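PDB 5K8R: protocadherin gamma-B3 from Homo sapiens, which probably acts as a calcium-dependent cell-adhesion protein that may help establish and maintain specific neuronal connections in the brain. Local coordinates for residues G119-L124 with Y161-L166. Numbering follows the deposited sequence.
Sequences GATFAL and YPELVL
Thr121, Phe122 and Ala123 pair antiparallel with Val165, Leu164 and Glu163, joining an outer strand to the middle strand of a three-stranded sheet in the second cadherin repeat; the short strand axes run at 144° to each other. At the centre, Phe122 and Leu164 form a hydrogen-bonded pair: Phe122 N donates to Leu164 O over 2.9 Å, and Leu164 N returns a bond to Phe122 O. Toward Gly119, Leu166 N reaches Ala120 O at 3.0 Å, and the same oxygen receives a CA-H...O contact from Val165. Toward Leu124 the strands part, and a water takes the place of a direct bond, accepting from Leu124 N at 3.1 Å and able to donate to Pro162 O at 3.0 Å.

On the face of Phe122 and Leu164, the Leu124 side chain lies across Leu164, CD1 3.9 Å from Leu164 CB, while Leu124 CB lies 4.1 Å from Pro162 CG. Phe122 has CG anti to the carbonyl carbon (chi1 -50°), which carries the ring back toward Ala120 and Leu166; its edge meets Leu166 CB, 4.4 Å from Phe122 CE2. Ala116 also touches the Phe122 side chain. On the other face, Thr121 and Glu163 cross obliquely, and Thr121 CG2 comes 3.2 Å from Glu163 OE1, a methyl-to-carboxylate contact and not a hydrogen bond.

Strand 148-154 flanks 161-166 on its other edge, through backbone bonds such as Glu163 with Ile151. This sheet sets Phe122 against Ile112 of strand 107-113, and Leu164 against Leu110 and against Leu142 of strand 138-142, as in the Greek-key beta-sandwich of cadherin repeats.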
loop_
_atom_site.group_PDB
_atom_site.type_symbol
_atom_site.label_atom_id
_atom_site.label_comp_id
_atom_site.label_asym_id
_atom_site.label_seq_id
_atom_site.Cartn_x
_atom_site.Cartn_y
_atom_site.Cartn_z
ATOM N N GLY A 119 2.348 6.107 21.653
ATOM C CA GLY A 119 1.443 5.453 22.571
ATOM C C GLY A 119 0.789 4.202 22.031
ATOM O O GLY A 119 0.001 3.576 22.752
ATOM N N ALA A 120 1.087 3.821 20.791
ATOM C CA ALA A 120 0.505 2.620 20.210
ATOM C C ALA A 120 0.981 1.380 20.956
ATOM O O ALA A 120 2.134 1.299 21.391
ATOM C CB ALA A 120 0.869 2.517 18.729
ATOM N N THR A 121 0.086 0.408 21.098
ATOM C CA THR A 121 0.348 -0.812 21.845
ATOM C C THR A 121 0.360 -2.010 20.904
ATOM O O THR A 121 -0.504 -2.134 20.029
ATOM C CB THR A 121 -0.700 -1.013 22.945
ATOM O OG1 THR A 121 -0.548 0.006 23.942
ATOM C CG2 THR A 121 -0.547 -2.376 23.599
ATOM N N PHE A 122 1.345 -2.887 21.088
ATOM C CA PHE A 122 1.504 -4.088 20.284
ATOM C C PHE A 122 1.672 -5.289 21.201
ATOM O O PHE A 122 2.401 -5.226 22.197
ATOM C CB PHE A 122 2.705 -3.966 19.342
ATOM C CG PHE A 122 2.711 -2.699 18.539
ATOM C CD1 PHE A 122 2.019 -2.616 17.344
ATOM C CD2 PHE A 122 3.404 -1.585 18.986
ATOM C CE1 PHE A 122 2.020 -1.448 16.605
ATOM C CE2 PHE A 122 3.410 -0.414 18.253
ATOM C CZ PHE A 122 2.716 -0.345 17.060
ATOM N N ALA A 123 0.996 -6.381 20.857
ATOM C CA ALA A 123 1.015 -7.572 21.693
ATOM C C ALA A 123 2.355 -8.289 21.589
ATOM O O ALA A 123 2.925 -8.427 20.504
ATOM C CB ALA A 123 -0.116 -8.518 21.293
ATOM N N LEU A 124 2.855 -8.748 22.732
ATOM C CA LEU A 124 4.077 -9.536 22.804
ATOM C C LEU A 124 3.751 -10.928 23.322
ATOM O O LEU A 124 2.866 -11.095 24.168
ATOM C CB LEU A 124 5.117 -8.874 23.711
ATOM C CG LEU A 124 5.748 -7.588 23.181
ATOM C CD1 LEU A 124 6.800 -7.075 24.150
ATOM C CD2 LEU A 124 6.345 -7.828 21.805
ATOM N N TYR A 161 1.360 -10.546 31.621
ATOM C CA TYR A 161 1.670 -10.575 30.204
ATOM C C TYR A 161 2.185 -9.204 29.789
ATOM O O TYR A 161 1.710 -8.183 30.315
ATOM C CB TYR A 161 0.462 -10.972 29.345
ATOM C CG TYR A 161 -0.690 -9.990 29.349
ATOM C CD1 TYR A 161 -0.817 -9.037 28.347
ATOM C CD2 TYR A 161 -1.661 -10.032 30.341
ATOM C CE1 TYR A 161 -1.872 -8.144 28.340
ATOM C CE2 TYR A 161 -2.719 -9.142 30.342
ATOM C CZ TYR A 161 -2.821 -8.203 29.338
ATOM O OH TYR A 161 -3.871 -7.315 29.336
ATOM N N PRO A 162 3.162 -9.150 28.881
ATOM C CA PRO A 162 3.738 -7.861 28.489
ATOM C C PRO A 162 3.152 -7.310 27.198
ATOM O O PRO A 162 2.579 -8.049 26.390
ATOM C CB PRO A 162 5.223 -8.197 28.322
ATOM C CG PRO A 162 5.194 -9.605 27.787
ATOM C CD PRO A 162 3.966 -10.280 28.382
ATOM N N GLU A 163 3.302 -6.003 27.000
ATOM C CA GLU A 163 2.905 -5.329 25.774
ATOM C C GLU A 163 3.948 -4.278 25.433
ATOM O O GLU A 163 4.418 -3.549 26.313
ATOM C CB GLU A 163 1.524 -4.670 25.900
ATOM C CG GLU A 163 0.358 -5.641 25.906
ATOM C CD GLU A 163 -0.983 -4.936 26.007
ATOM O OE1 GLU A 163 -1.009 -3.766 26.442
ATOM O OE2 GLU A 163 -2.008 -5.552 25.649
ATOM N N LEU A 164 4.310 -4.212 24.157
ATOM C CA LEU A 164 5.243 -3.204 23.682
ATOM C C LEU A 164 4.498 -1.905 23.410
ATOM O O LEU A 164 3.404 -1.912 22.841
ATOM C CB LEU A 164 5.944 -3.690 22.413
ATOM C CG LEU A 164 7.232 -2.988 21.991
ATOM C CD1 LEU A 164 8.323 -3.211 23.028
ATOM C CD2 LEU A 164 7.675 -3.485 20.624
ATOM N N VAL A 165 5.083 -0.786 23.828
ATOM C CA VAL A 165 4.454 0.519 23.664
ATOM C C VAL A 165 5.425 1.454 22.957
ATOM O O VAL A 165 6.628 1.456 23.243
ATOM C CB VAL A 165 3.989 1.109 25.016
ATOM C CG1 VAL A 165 5.148 1.245 25.985
ATOM C CG2 VAL A 165 3.294 2.450 24.810
ATOM N N LEU A 166 4.900 2.238 22.020
ATOM C CA LEU A 166 5.692 3.186 21.249
ATOM C C LEU A 166 5.652 4.546 21.936
ATOM O O LEU A 166 4.578 5.135 22.092
ATOM C CB LEU A 166 5.153 3.290 19.822
ATOM C CG LEU A 166 5.963 4.111 18.819
ATOM C CD1 LEU A 166 7.202 3.344 18.391
ATOM C CD2 LEU A 166 5.109 4.484 17.616
HETATM O O HOH W 1 0.376 -9.079 24.585
#